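Local coordinates for Serine/threonine protein kinase (Mycobacterium tuberculosis, PDB 4ESQ) that probably phosphorylates serine and threonine residues of proteins with ATP as a membrane receptor kinase, and is represented here by its extracellular sensor domain, at residues 27-32 with 75-80; 41-46 with 118-123; 90-95 with 162-167. All coordinates share one frame; numbering follows the deposited sequence.

Contact 1 of 3, residues 27-32 with 75-80; sequences SSMQPG and SSEPGD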
ATOM      1  N   SER A  27     -13.453  -7.145  14.014  1.00 15.98           N
ATOM      2  CA  SER A  27     -12.972  -7.990  15.101  1.00 15.46           C
ATOM      3  C   SER A  27     -12.593  -9.369  14.577  1.00 17.80           C
ATOM      4  O   SER A  27     -12.346 -10.283  15.363  1.00 20.36           O
ATOM      5  CB  SER A  27     -14.060  -8.165  16.175  1.00 23.69           C
ATOM      6  OG  SER A  27     -14.280  -6.969  16.904  1.00 30.49           O
ATOM      7  N   SER A  28     -12.560  -9.533  13.256  1.00 14.57           N
ATOM      8  CA  SER A  28     -12.387 -10.867  12.688  1.00 16.95           C
ATOM      9  C   SER A  28     -11.465 -10.951  11.470  1.00 16.65           C
ATOM     10  O   SER A  28     -11.413 -11.987  10.814  1.00 16.22           O
ATOM     11  CB  SER A  28     -13.753 -11.464  12.342  1.00 18.92           C
ATOM     12  OG  SER A  28     -14.460 -10.618  11.453  1.00 20.49           O
ATOM     13  N   MET A  29     -10.731  -9.884  11.170  1.00 15.35           N
ATOM     14  CA  MET A  29      -9.814  -9.945  10.032  1.00 15.32           C
ATOM     15  C   MET A  29      -8.661 -10.876  10.374  1.00 14.52           C
ATOM     16  O   MET A  29      -8.174 -10.882  11.502  1.00 14.59           O
ATOM     17  CB  MET A  29      -9.302  -8.554   9.650  1.00 13.45           C
ATOM     18  CG  MET A  29     -10.372  -7.630   9.117  1.00 13.29           C
ATOM     19  SD  MET A  29      -9.801  -5.940   8.832  1.00 13.21           S
ATOM     20  CE  MET A  29      -8.877  -6.173   7.308  1.00 14.35           C
ATOM     21  N   GLN A  30      -8.245 -11.675   9.399  1.00 15.17           N
ATOM     22  CA  GLN A  30      -7.131 -12.592   9.598  1.00 19.51           C
ATOM     23  C   GLN A  30      -6.100 -12.413   8.498  1.00 17.21           C
ATOM     24  O   GLN A  30      -6.461 -12.262   7.329  1.00 15.32           O
ATOM     25  CB  GLN A  30      -7.623 -14.039   9.606  1.00 23.74           C
ATOM     26  CG  GLN A  30      -8.245 -14.473  10.926  1.00 32.05           C
ATOM     27  CD  GLN A  30      -7.204 -14.924  11.934  1.00 39.22           C
ATOM     28  OE1 GLN A  30      -6.857 -16.105  11.996  1.00 55.03           O
ATOM     29  NE2 GLN A  30      -6.699 -13.987  12.731  1.00 37.45           N
ATOM     30  N   PRO A  31      -4.812 -12.435   8.871  1.00 15.85           N
ATOM     31  CA  PRO A  31      -3.719 -12.330   7.905  1.00 13.03           C
ATOM     32  C   PRO A  31      -3.506 -13.636   7.156  1.00 17.86           C
ATOM     33  O   PRO A  31      -3.802 -14.710   7.690  1.00 15.91           O
ATOM     34  CB  PRO A  31      -2.501 -12.040   8.789  1.00 18.03           C
ATOM     35  CG  PRO A  31      -2.837 -12.660  10.108  1.00 18.68           C
ATOM     36  CD  PRO A  31      -4.325 -12.509  10.262  1.00 15.18           C
ATOM     37  N   GLY A  32      -2.988 -13.538   5.936  1.00 14.73           N
ATOM     38  CA  GLY A  32      -2.560 -14.701   5.186  1.00 17.89           C
ATOM     39  C   GLY A  32      -1.096 -15.008   5.441  1.00 17.42           C
ATOM     40  O   GLY A  32      -0.512 -14.585   6.449  1.00 14.93           O
ATOM     41  N   SER A  75      -4.780  -9.025   4.833  1.00 12.42           N
ATOM     42  CA  SER A  75      -5.768  -9.448   5.834  1.00 13.55           C
ATOM     43  C   SER A  75      -7.194  -9.118   5.427  1.00 13.50           C
ATOM     44  O   SER A  75      -7.448  -8.078   4.828  1.00 12.85           O
ATOM     45  CB  SER A  75      -5.496  -8.767   7.167  1.00 13.12           C
ATOM     46  OG  SER A  75      -4.193  -9.064   7.614  1.00 13.54           O
ATOM     47  N   SER A  76      -8.128  -9.992   5.791  1.00 10.58           N
ATOM     48  CA  SER A  76      -9.548  -9.746   5.543  1.00 13.22           C
ATOM     49  C   SER A  76     -10.375 -10.686   6.413  1.00 14.07           C
ATOM     50  O   SER A  76      -9.855 -11.679   6.927  1.00 15.44           O
ATOM     51  CB  SER A  76      -9.890  -9.976   4.065  1.00 16.94           C
ATOM     52  OG  SER A  76      -9.687 -11.335   3.709  1.00 15.87           O
ATOM     53  N   GLU A  77     -11.661 -10.383   6.583  1.00 13.26           N
ATOM     54  CA  GLU A  77     -12.543 -11.341   7.235  1.00 15.73           C
ATOM     55  C   GLU A  77     -12.552 -12.610   6.386  1.00 17.21           C
ATOM     56  O   GLU A  77     -12.349 -12.550   5.177  1.00 17.89           O
ATOM     57  CB  GLU A  77     -13.958 -10.774   7.379  1.00 20.13           C
ATOM     58  CG  GLU A  77     -14.097  -9.667   8.432  1.00 17.72           C
ATOM     59  CD  GLU A  77     -13.895  -8.266   7.877  1.00 17.40           C
ATOM     60  OE1 GLU A  77     -13.512  -8.135   6.700  1.00 15.59           O
ATOM     61  OE2 GLU A  77     -14.129  -7.288   8.624  1.00 19.27           O
ATOM     62  N   PRO A  78     -12.773 -13.771   7.017  1.00 18.17           N
ATOM     63  CA  PRO A  78     -12.873 -15.013   6.241  1.00 21.98           C
ATOM     64  C   PRO A  78     -14.040 -14.963   5.261  1.00 20.50           C
ATOM     65  O   PRO A  78     -15.034 -14.290   5.517  1.00 24.60           O
ATOM     66  CB  PRO A  78     -13.144 -16.075   7.315  1.00 29.68           C
ATOM     67  CG  PRO A  78     -12.643 -15.470   8.587  1.00 29.25           C
ATOM     68  CD  PRO A  78     -12.933 -14.005   8.461  1.00 21.15           C
ATOM     69  N   GLY A  79     -13.922 -15.677   4.150  1.00 23.60           N
ATOM     70  CA  GLY A  79     -15.015 -15.768   3.200  1.00 26.29           C
ATOM     71  C   GLY A  79     -14.816 -14.895   1.977  1.00 30.34           C
ATOM     72  O   GLY A  79     -13.863 -14.119   1.909  1.00 26.53           O
ATOM     73  N   ASP A  80     -15.731 -15.012   1.018  1.00 23.91           N
ATOM     74  CA  ASP A  80     -15.576 -14.352  -0.278  1.00 31.13           C
ATOM     75  C   ASP A  80     -16.130 -12.933  -0.297  1.00 25.12           C
ATOM     76  O   ASP A  80     -15.840 -12.161  -1.211  1.00 27.59           O
ATOM     77  CB  ASP A  80     -16.251 -15.171  -1.383  1.00 36.20           C
ATOM     78  CG  ASP A  80     -15.723 -16.589  -1.468  1.00 43.98           C
ATOM     79  OD1 ASP A  80     -14.541 -16.767  -1.837  1.00 42.28           O
ATOM     80  OD2 ASP A  80     -16.495 -17.528  -1.176  1.00 49.93           O
TER
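Met29 and Glu77 meet where the outermost strand 30-31 begins beside the end of strand 69-76, at one border of the antiparallel sheet of the PknH-like extracellular sensor domain. The side chain of Met29 leaves beside its own backbone N (chi1 -66°) and runs on extended. Met29 then bends at chi3 (76°), which brings its CE to 3.4 Å from Ser75 O. Halfway along, Met29 CG lies 3.8 Å from Glu77 CD, and the two side chains pass at a slant. Glu77 is itself bent at chi2 (91°). Ser28 reaches the same side chain lower down: its OG stands 3.2 Å from Glu77 CG. Beyond it, the ring of Pro78 turns CD to the carbonyl O of Ser28, 3.5 Å away.

The backbones pair as short antiparallel strands. Gln30 and Ser76 form the hydrogen-bonded pair. Gln30 N gives a nearly straight bond to Ser76 O (3.0 Å), and Ser76 N returns one to Gln30 O (3.2 Å). Pro31 and Ser75 follow as a non-hydrogen-bonded pair, with Ser75 OG 3.3 Å from Pro31 CA.

Met29 also touches Val86 of strand 84-92. Its chemistry is mixed with that of the polar groups around it. Two backbone bonds set the pairing, and the buried Met29 side chain packs between segment 75-80 and Val20 and Met24 of helix 17-24. Bonds from Glu77 OE2 to His84 and Ser26 hold the carboxylate in place and may stabilise its charge. Glu77 N is buried here with no partner in the model.

Contact 2 of 3, residues 41-46 with 118-123; sequences SPVTVS and VTVTNK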
ATOM      1  N   SER A  41       2.550 -10.848 -10.900  1.00 12.78           N
ATOM      2  CA  SER A  41       1.409 -11.388 -11.625  1.00 15.44           C
ATOM      3  C   SER A  41       0.925 -10.285 -12.564  1.00 16.48           C
ATOM      4  O   SER A  41       0.877  -9.109 -12.180  1.00 16.42           O
ATOM      5  CB  SER A  41       0.304 -11.827 -10.661  1.00 19.07           C
ATOM      6  OG  SER A  41      -0.164 -10.727  -9.903  1.00 20.95           O
ATOM      7  N   PRO A  42       0.589 -10.650 -13.808  1.00 16.44           N
ATOM      8  CA  PRO A  42       0.298  -9.615 -14.806  1.00 16.14           C
ATOM      9  C   PRO A  42      -0.971  -8.827 -14.495  1.00 15.01           C
ATOM     10  O   PRO A  42      -1.977  -9.397 -14.082  1.00 15.87           O
ATOM     11  CB  PRO A  42       0.108 -10.420 -16.101  1.00 14.99           C
ATOM     12  CG  PRO A  42      -0.277 -11.785 -15.647  1.00 21.36           C
ATOM     13  CD  PRO A  42       0.491 -12.008 -14.371  1.00 16.70           C
ATOM     14  N   VAL A  43      -0.904  -7.520 -14.693  1.00 15.84           N
ATOM     15  CA  VAL A  43      -2.090  -6.683 -14.662  1.00 16.24           C
ATOM     16  C   VAL A  43      -1.906  -5.560 -15.676  1.00 13.42           C
ATOM     17  O   VAL A  43      -0.804  -5.038 -15.848  1.00 12.95           O
ATOM     18  CB  VAL A  43      -2.360  -6.129 -13.251  1.00 22.68           C
ATOM     19  CG1 VAL A  43      -1.138  -5.393 -12.728  1.00 17.17           C
ATOM     20  CG2 VAL A  43      -3.595  -5.231 -13.249  1.00 16.80           C
ATOM     21  N   THR A  44      -2.982  -5.211 -16.364  1.00 14.07           N
ATOM     22  CA  THR A  44      -2.930  -4.186 -17.391  1.00 12.67           C
ATOM     23  C   THR A  44      -3.741  -2.986 -16.931  1.00 15.98           C
ATOM     24  O   THR A  44      -4.917  -3.118 -16.608  1.00 17.17           O
ATOM     25  CB  THR A  44      -3.534  -4.711 -18.694  1.00 14.40           C
ATOM     26  OG1 THR A  44      -2.890  -5.947 -19.045  1.00 14.94           O
ATOM     27  CG2 THR A  44      -3.358  -3.691 -19.824  1.00 14.81           C
ATOM     28  N   VAL A  45      -3.105  -1.824 -16.885  1.00 15.29           N
ATOM     29  CA  VAL A  45      -3.796  -0.596 -16.504  1.00 15.28           C
ATOM     30  C   VAL A  45      -3.768   0.351 -17.688  1.00 14.21           C
ATOM     31  O   VAL A  45      -2.712   0.545 -18.303  1.00 15.19           O
ATOM     32  CB  VAL A  45      -3.129   0.062 -15.297  1.00 14.90           C
ATOM     33  CG1 VAL A  45      -3.989   1.213 -14.772  1.00 14.52           C
ATOM     34  CG2 VAL A  45      -2.914  -0.980 -14.213  1.00 13.48           C
ATOM     35  N   SER A  46      -4.929   0.921 -18.011  1.00 13.52           N
ATOM     36  CA  SER A  46      -5.080   1.771 -19.192  1.00 15.74           C
ATOM     37  C   SER A  46      -4.063   2.909 -19.192  1.00 21.70           C
ATOM     38  O   SER A  46      -3.542   3.284 -20.246  1.00 19.83           O
ATOM     39  CB  SER A  46      -6.507   2.302 -19.303  1.00 14.81           C
ATOM     40  OG  SER A  46      -6.892   3.024 -18.147  1.00 15.64           O
ATOM     41  N   VAL A 118      -9.349   4.847 -14.561  1.00 15.47           N
ATOM     42  CA  VAL A 118      -8.535   3.918 -15.337  1.00 15.37           C
ATOM     43  C   VAL A 118      -9.255   2.576 -15.478  1.00 15.84           C
ATOM     44  O   VAL A 118     -10.111   2.231 -14.651  1.00 14.99           O
ATOM     45  CB  VAL A 118      -7.132   3.695 -14.700  1.00 16.59           C
ATOM     46  CG1 VAL A 118      -6.346   4.997 -14.698  1.00 18.21           C
ATOM     47  CG2 VAL A 118      -7.256   3.131 -13.281  1.00 13.75           C
ATOM     48  N   THR A 119      -8.933   1.848 -16.545  1.00 15.08           N
ATOM     49  CA  THR A 119      -9.442   0.500 -16.755  1.00 14.67           C
ATOM     50  C   THR A 119      -8.358  -0.480 -16.313  1.00 15.27           C
ATOM     51  O   THR A 119      -7.187  -0.319 -16.660  1.00 15.68           O
ATOM     52  CB  THR A 119      -9.775   0.254 -18.247  1.00 15.54           C
ATOM     53  OG1 THR A 119     -10.703   1.244 -18.707  1.00 19.60           O
ATOM     54  CG2 THR A 119     -10.390  -1.111 -18.445  1.00 18.25           C
ATOM     55  N   VAL A 120      -8.739  -1.485 -15.537  1.00 15.77           N
ATOM     56  CA  VAL A 120      -7.774  -2.461 -15.048  1.00 15.07           C
ATOM     57  C   VAL A 120      -8.189  -3.857 -15.476  1.00 18.31           C
ATOM     58  O   VAL A 120      -9.333  -4.256 -15.278  1.00 23.36           O
ATOM     59  CB  VAL A 120      -7.683  -2.435 -13.514  1.00 18.85           C
ATOM     60  CG1 VAL A 120      -6.612  -3.406 -13.034  1.00 27.37           C
ATOM     61  CG2 VAL A 120      -7.388  -1.030 -13.032  1.00 19.72           C
ATOM     62  N   THR A 121      -7.260  -4.600 -16.061  1.00 20.13           N
ATOM     63  CA  THR A 121      -7.565  -5.958 -16.487  1.00 24.72           C
ATOM     64  C   THR A 121      -6.689  -6.937 -15.729  1.00 22.95           C
ATOM     65  O   THR A 121      -5.469  -6.785 -15.664  1.00 18.48           O
ATOM     66  CB  THR A 121      -7.384  -6.144 -18.002  1.00 19.50           C
ATOM     67  OG1 THR A 121      -8.191  -5.188 -18.701  1.00 23.43           O
ATOM     68  CG2 THR A 121      -7.810  -7.554 -18.419  1.00 23.55           C
ATOM     69  N   ASN A 122      -7.332  -7.940 -15.145  1.00 24.11           N
ATOM     70  CA  ASN A 122      -6.642  -8.959 -14.374  1.00 25.84           C
ATOM     71  C   ASN A 122      -7.409 -10.265 -14.502  1.00 32.17           C
ATOM     72  O   ASN A 122      -8.630 -10.298 -14.322  1.00 25.99           O
ATOM     73  CB  ASN A 122      -6.533  -8.535 -12.906  1.00 32.51           C
ATOM     74  CG  ASN A 122      -5.583  -9.420 -12.107  1.00 43.55           C
ATOM     75  OD1 ASN A 122      -5.514 -10.631 -12.316  1.00 45.92           O
ATOM     76  ND2 ASN A 122      -4.845  -8.810 -11.183  1.00 43.57           N
ATOM     77  N   LYS A 123      -6.695 -11.334 -14.842  1.00 27.03           N
ATOM     78  CA  LYS A 123      -7.322 -12.639 -15.020  1.00 28.86           C
ATOM     79  C   LYS A 123      -8.526 -12.559 -15.951  1.00 29.08           C
ATOM     80  O   LYS A 123      -9.586 -13.106 -15.650  1.00 35.94           O
ATOM     81  CB  LYS A 123      -7.750 -13.218 -13.670  1.00 32.56           C
ATOM     82  CG  LYS A 123      -6.599 -13.469 -12.711  1.00 38.28           C
ATOM     83  CD  LYS A 123      -7.049 -14.292 -11.510  1.00 44.98           C
ATOM     84  CE  LYS A 123      -5.915 -14.478 -10.513  1.00 53.15           C
ATOM     85  NZ  LYS A 123      -4.717 -15.111 -11.139  1.00 46.97           N
TER
HETATM   86  O   HOH W   1      -6.998  -2.551 -18.746  1.00 20.65           O
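Val118 touches Val45 and Ser46. Val118 CB is 4.0 Å from Val45 CG1, the two side chains set at an angle to each other, and Ser46 OG lies close to the Val118 backbone. Ser46 OG is placed between its own backbone N and carbonyl carbon (chi1 57°), and there it accepts a bond from Thr119 N at 2.8 Å. In return Ser46 N bonds to Thr119 O at 2.9 Å. The side-chain oxygen of Ser46 thus does the work of a carbonyl at the end of the pairing.

Val120 pairs with Val45 without hydrogen bonds between them. Both side chains lie on the face covered by helix 51-54. Val120 CG1, anti to its backbone N (chi1 -177°), reaches Val43 CG2 at 3.5 Å. Thr121 faces Thr44 as the hydrogen-bonded pair. Thr44 N bonds to Thr121 O at 3.0 Å, and Thr121 N to Thr44 O at 2.8 Å. The two threonines share the other face. There a water donates to Thr44 O and also bonds Thr121 OG1 at 2.9 Å. That hydroxyl has a second partner in Thr126 OG1. At Asn122 the contact thins out. Its amide lies loosely against Pro42 O and Val43 CB, and its side chain is about 6 Å from a bound terbium ion.

Strand 44-45 is the outermost strand on this side of the sheet, and strand 117-122 separates it from strand 125-131. Helix 51-54 lies over the valine face, where Leu54 touches Val45, Val118 and Val120. On the threonine face, Thr119 packs on Thr126 and Arg128 of strand 125-131.

Contact 3 of 3, residues 90-95 with 162-167; sequences VVAFPT and ANNVVV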
ATOM      1  N   VAL A  90       6.244  -3.318   4.016  1.00 10.05           N
ATOM      2  CA  VAL A  90       7.401  -2.463   4.235  1.00 10.07           C
ATOM      3  C   VAL A  90       8.532  -2.912   3.325  1.00 12.41           C
ATOM      4  O   VAL A  90       8.739  -4.109   3.093  1.00 10.72           O
ATOM      5  CB  VAL A  90       7.852  -2.471   5.694  1.00 10.05           C
ATOM      6  CG1 VAL A  90       6.878  -1.646   6.529  1.00 11.72           C
ATOM      7  CG2 VAL A  90       7.929  -3.904   6.218  1.00  9.77           C
ATOM      8  N   VAL A  91       9.265  -1.944   2.803  1.00 10.45           N
ATOM      9  CA  VAL A  91      10.287  -2.235   1.814  1.00  9.70           C
ATOM     10  C   VAL A  91      11.591  -1.597   2.270  1.00 11.52           C
ATOM     11  O   VAL A  91      11.633  -0.391   2.533  1.00 13.24           O
ATOM     12  CB  VAL A  91       9.893  -1.698   0.425  1.00 10.20           C
ATOM     13  CG1 VAL A  91      10.972  -2.038  -0.597  1.00 12.22           C
ATOM     14  CG2 VAL A  91       8.524  -2.262  -0.010  1.00 12.97           C
ATOM     15  N   ALA A  92      12.641  -2.406   2.380  1.00 11.05           N
ATOM     16  CA  ALA A  92      13.944  -1.909   2.820  1.00 11.44           C
ATOM     17  C   ALA A  92      14.765  -1.451   1.630  1.00 12.81           C
ATOM     18  O   ALA A  92      14.733  -2.070   0.571  1.00 14.25           O
ATOM     19  CB  ALA A  92      14.699  -2.982   3.583  1.00 13.26           C
ATOM     20  N   PHE A  93      15.499  -0.361   1.829  1.00 11.47           N
ATOM     21  CA  PHE A  93      16.444   0.153   0.850  1.00  9.88           C
ATOM     22  C   PHE A  93      17.790   0.284   1.549  1.00 13.74           C
ATOM     23  O   PHE A  93      17.855   0.264   2.766  1.00 13.56           O
ATOM     24  CB  PHE A  93      15.987   1.521   0.352  1.00 10.19           C
ATOM     25  CG  PHE A  93      14.796   1.462  -0.560  1.00 10.07           C
ATOM     26  CD1 PHE A  93      13.512   1.345  -0.048  1.00 12.89           C
ATOM     27  CD2 PHE A  93      14.969   1.529  -1.932  1.00 11.95           C
ATOM     28  CE1 PHE A  93      12.414   1.294  -0.896  1.00 11.43           C
ATOM     29  CE2 PHE A  93      13.880   1.474  -2.787  1.00 11.95           C
ATOM     30  CZ  PHE A  93      12.594   1.355  -2.263  1.00 12.80           C
ATOM     31  N   PRO A  94      18.874   0.406   0.776  1.00 17.83           N
ATOM     32  CA  PRO A  94      20.198   0.490   1.403  1.00 17.24           C
ATOM     33  C   PRO A  94      20.369   1.753   2.240  1.00 20.18           C
ATOM     34  O   PRO A  94      21.059   1.728   3.258  1.00 22.14           O
ATOM     35  CB  PRO A  94      21.153   0.511   0.210  1.00 18.06           C
ATOM     36  CG  PRO A  94      20.387  -0.100  -0.905  1.00 23.90           C
ATOM     37  CD  PRO A  94      18.950   0.255  -0.683  1.00 16.92           C
ATOM     38  N   THR A  95      19.728   2.837   1.816  1.00 16.85           N
ATOM     39  CA  THR A  95      19.857   4.129   2.476  1.00 20.56           C
ATOM     40  C   THR A  95      18.522   4.850   2.520  1.00 20.46           C
ATOM     41  O   THR A  95      17.610   4.537   1.753  1.00 17.30           O
ATOM     42  CB  THR A  95      20.819   5.041   1.708  1.00 19.79           C
ATOM     43  OG1 THR A  95      20.324   5.228   0.376  1.00 22.66           O
ATOM     44  CG2 THR A  95      22.218   4.416   1.638  1.00 23.59           C
ATOM     45  N   ALA A 162      10.305   6.204   6.403  1.00 13.30           N
ATOM     46  CA  ALA A 162      11.012   6.559   7.626  1.00 12.59           C
ATOM     47  C   ALA A 162      12.324   5.788   7.594  1.00 14.50           C
ATOM     48  O   ALA A 162      12.340   4.611   7.237  1.00 11.71           O
ATOM     49  CB  ALA A 162      10.203   6.185   8.839  1.00 13.64           C
ATOM     50  N   ASN A 163      13.424   6.447   7.946  1.00 14.20           N
ATOM     51  CA  ASN A 163      14.729   5.805   7.846  1.00 12.60           C
ATOM     52  C   ASN A 163      14.900   5.273   6.421  1.00 14.97           C
ATOM     53  O   ASN A 163      14.631   5.996   5.462  1.00 15.03           O
ATOM     54  CB  ASN A 163      14.863   4.681   8.884  1.00 13.24           C
ATOM     55  CG  ASN A 163      16.307   4.422   9.288  1.00 18.13           C
ATOM     56  OD1 ASN A 163      17.239   4.759   8.554  1.00 15.13           O
ATOM     57  ND2 ASN A 163      16.496   3.805  10.456  1.00 13.51           N
ATOM     58  N   ASN A 164      15.342   4.022   6.284  1.00 13.22           N
ATOM     59  CA  ASN A 164      15.556   3.416   4.971  1.00 15.22           C
ATOM     60  C   ASN A 164      14.380   2.551   4.526  1.00 13.56           C
ATOM     61  O   ASN A 164      14.534   1.690   3.654  1.00 12.68           O
ATOM     62  CB  ASN A 164      16.813   2.544   4.987  1.00 15.30           C
ATOM     63  CG  ASN A 164      16.717   1.421   5.996  1.00 15.94           C
ATOM     64  OD1 ASN A 164      16.291   1.631   7.132  1.00 15.63           O
ATOM     65  ND2 ASN A 164      17.089   0.216   5.582  1.00 13.60           N
ATOM     66  N   VAL A 165      13.214   2.769   5.128  1.00 11.38           N
ATOM     67  CA  VAL A 165      12.078   1.878   4.896  1.00 12.66           C
ATOM     68  C   VAL A 165      10.908   2.619   4.269  1.00 11.51           C
ATOM     69  O   VAL A 165      10.486   3.656   4.771  1.00 13.70           O
ATOM     70  CB  VAL A 165      11.591   1.230   6.212  1.00 11.56           C
ATOM     71  CG1 VAL A 165      10.341   0.361   5.978  1.00 13.01           C
ATOM     72  CG2 VAL A 165      12.700   0.415   6.839  1.00 12.61           C
ATOM     73  N   VAL A 166      10.397   2.083   3.166  1.00 10.69           N
ATOM     74  CA  VAL A 166       9.173   2.592   2.561  1.00 11.60           C
ATOM     75  C   VAL A 166       7.969   1.797   3.065  1.00 10.81           C
ATOM     76  O   VAL A 166       8.006   0.571   3.138  1.00 11.28           O
ATOM     77  CB  VAL A 166       9.232   2.519   1.027  1.00 12.10           C
ATOM     78  CG1 VAL A 166       7.841   2.812   0.432  1.00 12.18           C
ATOM     79  CG2 VAL A 166      10.280   3.496   0.494  1.00 12.57           C
ATOM     80  N   VAL A 167       6.919   2.509   3.437  1.00 11.13           N
ATOM     81  CA  VAL A 167       5.713   1.901   3.971  1.00  8.95           C
ATOM     82  C   VAL A 167       4.674   2.000   2.861  1.00  9.08           C
ATOM     83  O   VAL A 167       4.444   3.080   2.327  1.00 11.68           O
ATOM     84  CB  VAL A 167       5.260   2.662   5.218  1.00  9.81           C
ATOM     85  CG1 VAL A 167       3.975   2.072   5.789  1.00 11.53           C
ATOM     86  CG2 VAL A 167       6.371   2.624   6.256  1.00 12.12           C
TER
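Val90 sets CB against Val165 CG1 at 3.8 Å, and its CG1 also approaches Val167. These three valines lie on one face of the antiparallel sheet, where Ile187 of helix 179-192 packs on Val90 and Val167. Val91 pairs with Val166 by two backbone bonds. Val91 N reaches Val166 O at 2.8 Å, and Val166 N reaches Val91 O at 2.8 Å. Ala92 follows as a non-hydrogen-bonded partner of Val165, on the face of Val90.

Phe93 leaves the strand but stays bound. Phe93 N donates to Asn164 O at 2.9 Å, and that oxygen also lies at the edge of the Phe93 ring, in its plane. Phe93 CE1 comes to 3.4 Å from Val166 CG2. Ala99 of helix 96-111 touches both residues. Asn164 answers with its side chain: Asn164 ND2 donates to Phe93 O at 2.9 Å, from almost straight ahead of the carbonyl. A chi1 of 60° turns the amide toward that oxygen. Past Pro94, Thr95 C touches Asn164 CB, and Thr95 OG1 caps Lys98 N at the start of helix 96-111.

Asn164 sits in the type II' turn from Ala162 to Val165. Its OD1 takes Val5 N, so both ends of the buried amide are satisfied. One asparagine thus carries the pairing past the last bridge, through its backbone O and its side-chain ND2, while valines and the phenylalanine supply the apolar packing.

In the fold
From the N terminus, the chain first lays down strands 30-31 and 44-45, which become the two outermost strands of the nine-stranded antiparallel sheet. Contact 1 closes first, when strand 69-76 returns to strand 30-31. Strand 84-92 then follows and opens contact 3 at its far end. Contact 2 closes next, as strand 117-122 reaches back to strand 44-45. Contact 3 closes last, with strand 165-173. Contact 2 therefore crosses both others along the chain, while contacts 1 and 3 are in series. Their centres lie 25 to 27 Å apart and none touch. Contacts 1 and 2 fasten the sheet borders; contact 3 joins strands inside it.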